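Local coordinates for protein Rho guanine nucleotide exchange factor 12 (Homo sapiens, PDB 1TXD) that acts as a guanine nucleotide exchange factor for the GTPase RhoA, here represented by its catalytic DH domain and the PH domain that follows, at residues E22-E27 and A185-W190; E31-E36 and E84-V89. The protein carries 1 engineered substitution. All coordinates share one frame; numbering follows the deposited sequence.

Contact 1. Residues E22-E27 and A185-W190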
loop_
_atom_site.group_PDB
_atom_site.type_symbol
_atom_site.label_atom_id
_atom_site.label_comp_id
_atom_site.label_asym_id
_atom_site.label_seq_id
_atom_site.Cartn_x
_atom_site.Cartn_y
_atom_site.Cartn_z
ATOM N N GLU A 22 27.204 -25.345 -10.007
ATOM C CA GLU A 22 26.834 -24.667 -11.247
ATOM C C GLU A 22 25.452 -25.106 -11.733
ATOM O O GLU A 22 24.715 -24.335 -12.347
ATOM C CB GLU A 22 27.925 -24.892 -12.313
ATOM C CG GLU A 22 27.623 -24.281 -13.669
ATOM C CD GLU A 22 27.351 -22.773 -13.612
ATOM O OE1 GLU A 22 27.806 -22.094 -12.657
ATOM O OE2 GLU A 22 26.676 -22.279 -14.526
ATOM N N ILE A 23 25.063 -26.332 -11.428
ATOM C CA ILE A 23 23.703 -26.770 -11.722
ATOM C C ILE A 23 22.685 -26.010 -10.849
ATOM O O ILE A 23 21.629 -25.633 -11.341
ATOM C CB ILE A 23 23.576 -28.296 -11.600
ATOM C CG1 ILE A 23 23.897 -28.926 -12.960
ATOM C CG2 ILE A 23 22.212 -28.724 -11.200
ATOM C CD1 ILE A 23 24.235 -30.330 -12.889
ATOM N N LYS A 24 23.025 -25.769 -9.579
ATOM C CA LYS A 24 22.143 -25.053 -8.658
ATOM C C LYS A 24 21.984 -23.610 -9.106
ATOM O O LYS A 24 20.870 -23.091 -9.093
ATOM C CB LYS A 24 22.676 -25.087 -7.225
ATOM C CG LYS A 24 22.254 -26.312 -6.446
ATOM C CD LYS A 24 23.403 -26.914 -5.650
ATOM C CE LYS A 24 23.161 -28.384 -5.307
ATOM N NZ LYS A 24 24.442 -29.110 -5.186
ATOM N N ARG A 25 23.089 -22.975 -9.500
ATOM C CA ARG A 25 23.071 -21.626 -10.067
ATOM C C ARG A 25 22.077 -21.565 -11.218
ATOM O O ARG A 25 21.301 -20.598 -11.311
ATOM C CB ARG A 25 24.475 -21.145 -10.537
ATOM C CG ARG A 25 24.607 -19.588 -10.738
ATOM C CD ARG A 25 25.969 -19.106 -11.242
ATOM N NE ARG A 25 26.103 -19.449 -12.647
ATOM C CZ ARG A 25 25.966 -18.631 -13.678
ATOM N NH1 ARG A 25 25.735 -17.326 -13.526
ATOM N NH2 ARG A 25 26.098 -19.144 -14.899
ATOM N N GLN A 26 22.058 -22.589 -12.072
ATOM C CA GLN A 26 21.230 -22.507 -13.262
ATOM C C GLN A 26 19.790 -22.612 -12.854
ATOM O O GLN A 26 18.935 -21.953 -13.430
ATOM C CB GLN A 26 21.518 -23.609 -14.262
ATOM C CG GLN A 26 22.921 -23.542 -14.876
ATOM C CD GLN A 26 23.081 -22.359 -15.784
ATOM O OE1 GLN A 26 22.211 -22.101 -16.601
ATOM N NE2 GLN A 26 24.164 -21.614 -15.611
ATOM N N GLU A 27 19.540 -23.470 -11.882
ATOM C CA GLU A 27 18.197 -23.724 -11.422
ATOM C C GLU A 27 17.583 -22.458 -10.828
ATOM O O GLU A 27 16.435 -22.179 -11.080
ATOM C CB GLU A 27 18.172 -24.867 -10.402
ATOM C CG GLU A 27 18.055 -26.277 -11.014
ATOM C CD GLU A 27 18.417 -27.385 -10.018
ATOM O OE1 GLU A 27 18.703 -28.545 -10.422
ATOM O OE2 GLU A 27 18.407 -27.091 -8.803
ATOM N N ALA A 185 22.995 -15.228 -6.025
ATOM C CA ALA A 185 24.279 -14.845 -5.440
ATOM C C ALA A 185 24.913 -16.002 -4.667
ATOM O O ALA A 185 26.116 -16.238 -4.737
ATOM C CB ALA A 185 24.109 -13.671 -4.507
ATOM N N LYS A 186 24.072 -16.712 -3.938
ATOM C CA LYS A 186 24.482 -17.839 -3.131
ATOM C C LYS A 186 25.271 -18.878 -3.932
ATOM O O LYS A 186 26.239 -19.441 -3.424
ATOM C CB LYS A 186 23.237 -18.486 -2.514
ATOM C CG LYS A 186 23.509 -19.504 -1.447
ATOM C CD LYS A 186 22.230 -20.199 -0.996
ATOM C CE LYS A 186 22.580 -21.437 -0.134
ATOM N NZ LYS A 186 21.482 -21.783 0.783
ATOM N N TYR A 187 24.835 -19.167 -5.158
ATOM C CA TYR A 187 25.495 -20.170 -5.995
ATOM C C TYR A 187 26.342 -19.522 -7.090
ATOM O O TYR A 187 26.473 -20.032 -8.197
ATOM C CB TYR A 187 24.452 -21.113 -6.600
ATOM C CG TYR A 187 23.629 -21.834 -5.559
ATOM C CD1 TYR A 187 24.208 -22.780 -4.719
ATOM C CD2 TYR A 187 22.277 -21.547 -5.396
ATOM C CE1 TYR A 187 23.449 -23.443 -3.752
ATOM C CE2 TYR A 187 21.525 -22.195 -4.453
ATOM C CZ TYR A 187 22.114 -23.144 -3.631
ATOM O OH TYR A 187 21.345 -23.772 -2.690
ATOM N N THR A 188 26.901 -18.370 -6.780
ATOM C CA THR A 188 27.785 -17.693 -7.701
ATOM C C THR A 188 29.152 -17.721 -7.034
ATOM O O THR A 188 29.334 -17.194 -5.936
ATOM C CB THR A 188 27.310 -16.257 -7.975
ATOM O OG1 THR A 188 26.095 -16.269 -8.756
ATOM C CG2 THR A 188 28.317 -15.528 -8.836
ATOM N N GLU A 189 30.100 -18.371 -7.687
ATOM C CA GLU A 189 31.389 -18.638 -7.059
ATOM C C GLU A 189 32.321 -17.449 -7.161
ATOM O O GLU A 189 32.903 -17.019 -6.167
ATOM C CB GLU A 189 32.038 -19.866 -7.690
ATOM C CG GLU A 189 31.166 -21.096 -7.646
ATOM C CD GLU A 189 31.820 -22.211 -6.872
ATOM O OE1 GLU A 189 32.834 -22.766 -7.370
ATOM O OE2 GLU A 189 31.317 -22.523 -5.765
ATOM N N TRP A 190 32.406 -16.879 -8.354
ATOM C CA TRP A 190 33.506 -16.002 -8.696
ATOM C C TRP A 190 33.170 -14.544 -8.375
ATOM O O TRP A 190 32.127 -14.032 -8.781
ATOM C CB TRP A 190 33.969 -16.219 -10.145
ATOM C CG TRP A 190 32.928 -16.101 -11.173
ATOM C CD1 TRP A 190 32.826 -15.108 -12.091
ATOM C CD2 TRP A 190 31.833 -17.013 -11.434
ATOM N NE1 TRP A 190 31.724 -15.320 -12.889
ATOM C CE2 TRP A 190 31.096 -16.480 -12.510
ATOM C CE3 TRP A 190 31.387 -18.214 -10.851
ATOM C CZ2 TRP A 190 29.933 -17.104 -13.020
ATOM C CZ3 TRP A 190 30.241 -18.837 -11.357
ATOM C CH2 TRP A 190 29.536 -18.283 -12.434
HETATM O O HOH W 1 25.570 -15.642 -11.195
#

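Contact 2. Residues E31-E36 and E84-V89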
loop_
_atom_site.group_PDB
_atom_site.type_symbol
_atom_site.label_atom_id
_atom_site.label_comp_id
_atom_site.label_asym_id
_atom_site.label_seq_id
_atom_site.Cartn_x
_atom_site.Cartn_y
_atom_site.Cartn_z
ATOM N N GLU A 31 14.500 -20.074 -11.997
ATOM C CA GLU A 31 13.405 -19.738 -11.135
ATOM C C GLU A 31 13.016 -18.260 -11.325
ATOM O O GLU A 31 11.842 -17.948 -11.326
ATOM C CB GLU A 31 13.787 -20.032 -9.668
ATOM C CG GLU A 31 12.700 -19.845 -8.609
ATOM C CD GLU A 31 11.507 -20.782 -8.759
ATOM O OE1 GLU A 31 11.341 -21.383 -9.863
ATOM O OE2 GLU A 31 10.710 -20.898 -7.779
ATOM N N LEU A 32 14.004 -17.377 -11.462
ATOM C CA LEU A 32 13.771 -15.981 -11.642
ATOM C C LEU A 32 13.090 -15.786 -12.983
ATOM O O LEU A 32 12.027 -15.147 -13.040
ATOM C CB LEU A 32 15.065 -15.174 -11.581
ATOM C CG LEU A 32 14.988 -13.766 -12.189
ATOM C CD1 LEU A 32 14.047 -12.819 -11.413
ATOM C CD2 LEU A 32 16.347 -13.206 -12.263
ATOM N N PHE A 33 13.633 -16.404 -14.027
ATOM C CA PHE A 33 13.029 -16.273 -15.336
ATOM C C PHE A 33 11.608 -16.838 -15.382
ATOM O O PHE A 33 10.721 -16.148 -15.820
ATOM C CB PHE A 33 13.882 -16.896 -16.440
ATOM C CG PHE A 33 15.238 -16.222 -16.648
ATOM C CD1 PHE A 33 15.750 -15.288 -15.748
ATOM C CD2 PHE A 33 16.017 -16.567 -17.745
ATOM C CE1 PHE A 33 17.024 -14.717 -15.944
ATOM C CE2 PHE A 33 17.266 -15.988 -17.938
ATOM C CZ PHE A 33 17.754 -15.057 -17.035
ATOM N N TYR A 34 11.406 -18.060 -14.886
ATOM C CA TYR A 34 10.144 -18.754 -14.970
ATOM C C TYR A 34 9.002 -18.031 -14.223
ATOM O O TYR A 34 7.903 -17.956 -14.736
ATOM C CB TYR A 34 10.295 -20.194 -14.429
ATOM C CG TYR A 34 9.017 -21.020 -14.480
ATOM C CD1 TYR A 34 8.796 -21.929 -15.529
ATOM C CD2 TYR A 34 8.004 -20.896 -13.476
ATOM C CE1 TYR A 34 7.611 -22.695 -15.596
ATOM C CE2 TYR A 34 6.822 -21.638 -13.551
ATOM C CZ TYR A 34 6.638 -22.543 -14.616
ATOM O OH TYR A 34 5.501 -23.303 -14.719
ATOM N N THR A 35 9.269 -17.553 -13.009
ATOM C CA THR A 35 8.255 -16.906 -12.200
ATOM C C THR A 35 8.004 -15.501 -12.735
ATOM O O THR A 35 6.973 -14.948 -12.461
ATOM C CB THR A 35 8.670 -16.809 -10.735
ATOM O OG1 THR A 35 9.959 -16.180 -10.640
ATOM C CG2 THR A 35 8.863 -18.183 -10.135
ATOM N N GLU A 36 8.951 -14.931 -13.498
ATOM C CA GLU A 36 8.668 -13.709 -14.245
ATOM C C GLU A 36 7.684 -13.972 -15.364
ATOM O O GLU A 36 6.818 -13.120 -15.629
ATOM C CB GLU A 36 9.919 -13.047 -14.866
ATOM C CG GLU A 36 9.613 -11.684 -15.488
ATOM C CD GLU A 36 9.397 -10.633 -14.444
ATOM O OE1 GLU A 36 8.772 -9.609 -14.757
ATOM O OE2 GLU A 36 9.815 -10.839 -13.292
ATOM N N GLU A 84 11.092 -10.248 -21.765
ATOM C CA GLU A 84 11.740 -10.379 -23.056
ATOM C C GLU A 84 13.271 -10.323 -22.904
ATOM O O GLU A 84 13.983 -11.025 -23.612
ATOM C CB GLU A 84 11.256 -9.296 -24.022
ATOM C CG GLU A 84 9.855 -9.514 -24.590
ATOM C CD GLU A 84 9.656 -10.916 -25.180
ATOM O OE1 GLU A 84 10.583 -11.423 -25.861
ATOM O OE2 GLU A 84 8.571 -11.516 -24.971
ATOM N N GLN A 85 13.767 -9.525 -21.958
ATOM C CA GLN A 85 15.199 -9.382 -21.755
ATOM C C GLN A 85 15.727 -10.669 -21.112
ATOM O O GLN A 85 16.856 -11.072 -21.344
ATOM C CB GLN A 85 15.509 -8.189 -20.850
ATOM C CG GLN A 85 15.181 -6.833 -21.456
ATOM C CD GLN A 85 15.264 -5.732 -20.419
ATOM O OE1 GLN A 85 14.614 -5.796 -19.382
ATOM N NE2 GLN A 85 16.067 -4.719 -20.699
ATOM N N MET A 86 14.901 -11.314 -20.314
ATOM C CA MET A 86 15.288 -12.574 -19.694
ATOM C C MET A 86 15.348 -13.647 -20.774
ATOM O O MET A 86 16.331 -14.393 -20.847
ATOM C CB MET A 86 14.357 -12.970 -18.567
ATOM C CG MET A 86 14.599 -12.230 -17.267
ATOM S SD MET A 86 13.136 -12.382 -16.279
ATOM C CE MET A 86 13.571 -11.645 -14.679
ATOM N N LYS A 87 14.342 -13.673 -21.650
ATOM C CA LYS A 87 14.354 -14.587 -22.801
ATOM C C LYS A 87 15.633 -14.451 -23.643
ATOM O O LYS A 87 16.189 -15.456 -24.082
ATOM C CB LYS A 87 13.112 -14.421 -23.695
ATOM C CG LYS A 87 12.011 -15.498 -23.460
ATOM C CD LYS A 87 10.560 -14.925 -23.402
ATOM C CE LYS A 87 9.556 -15.974 -22.847
ATOM N NZ LYS A 87 8.129 -15.494 -22.733
ATOM N N ALA A 88 16.079 -13.210 -23.850
ATOM C CA ALA A 88 17.213 -12.894 -24.707
ATOM C C ALA A 88 18.504 -13.321 -24.058
ATOM O O ALA A 88 19.450 -13.679 -24.756
ATOM C CB ALA A 88 17.262 -11.397 -25.021
ATOM N N VAL A 89 18.561 -13.279 -22.734
ATOM C CA VAL A 89 19.749 -13.730 -22.042
ATOM C C VAL A 89 19.994 -15.192 -22.355
ATOM O O VAL A 89 21.137 -15.585 -22.496
ATOM C CB VAL A 89 19.710 -13.487 -20.513
ATOM C CG1 VAL A 89 20.790 -14.276 -19.803
ATOM C CG2 VAL A 89 19.903 -12.052 -20.220
#

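Contact 1. Residues E22-E27 and A185-W190
Arg25 lies against the turn that follows helix 169-186, and its aliphatic stem carries the tight part of the contact. CG of Arg25 is 3.2 Å from the backbone O of Tyr187, and CB and CD crowd the same oxygen. CG stands anti to the backbone N (chi1 -162°), which sends the stem along this turn. The chain then bends at chi3 and brings the guanidinium to Trp190. CH2 of Trp190 sits over one guanidinium face, toward its rim, 3.6 Å from NE of Arg25. The two planes are 63° apart, so the indole meets the guanidinium with its rim and does not stack flat.

Glu22, one helical turn before Arg25, holds the guanidinium side-on. NE of Arg25 makes a salt bridge to OE1 of Glu22 at 3.1 Å, and NH2 of Arg25 reaches the syn lone pair of OE2 of Glu22 at 3.2 Å. Gln26 NE2 also donates to this OE2, from the anti side. NH2 of Arg25 further binds the backbone O of Asp99. Water 1 accepts from NH1 of Arg25 and donates to OG1 of Thr188, which also bonds the backbone O of Ile184. With an alanine for Arg25, the Glu22 carboxylate would probably lose its ionic mate, the water link to Thr188 would break and a gap would open beside Trp190.

CB of Lys24 also packs closely, over the centre of the Tyr187 ring, 3.7 Å from its centroid, in a CH-pi contact. CG and CD still pass the ring rim near CE1. Only the exposed end of Lys24 leads away, on the loose solvent side. This is a helix-to-turn contact of the all-helical DH domain, joining the start of the long helix 20-57 to the linker between helices 169-186 and 191-230.

Contact 2. Residues E31-E36 and E84-V89
Helices 31-36 and 84-89 run roughly antiparallel, with 141° between their directions and 10.0 Å between their axes, and Phe33 and Met86 face each other at the closest CA pair. Met86 carries most of the contact, pointing toward the facing helix. Its CB sits over the centre of the Phe33 ring, 3.8 Å from the centroid, in a CH-pi contact. CG of Met86 packs on the same ring, 3.6 Å from CD1 of Phe33. The sulfur lies obliquely to the ring, a Met-aromatic contact.

The methionine chain is extended beyond CG (chi2 161°, chi3 174°), which carries its tip past the ring to the neighbouring side chains. SD rests 3.6 Å from CB of Glu36. CE ends 3.5 Å from CD1 of Leu32. CG1 of Val89 comes to the edge of the Phe33 ring, 4.2 Å from CZ.

The buried Glu36 carboxylate is satisfied elsewhere: OE2 by Arg173 and Tyr177, OE1 by His79. Trp108 of helix 102-109 also touches Met86. This is a buried, roughly antiparallel helix pair of the DH helical bundle, covered by helices 102-109 and 169-186.

In the fold
The chain passes through helix 6-9 and helix 12-15 and then enters the long helix 20-57. This helix supplies the first segment of both contacts: 22-27 near its start, 31-36 just beyond. Contact 2 closes first, when the chain returns along helix 72-90. The larger loop runs on through helix 102-109 and the helices after it to the turn after helix 169-186, where contact 1 closes it. The loop of contact 2 therefore lies within that of contact 1, and the two do not cross. Their centres are 16 Å apart. Together they tie helix 20-57 to helix 72-90 and to the turn leading into helix 191-230, while the PH domain follows that last helix.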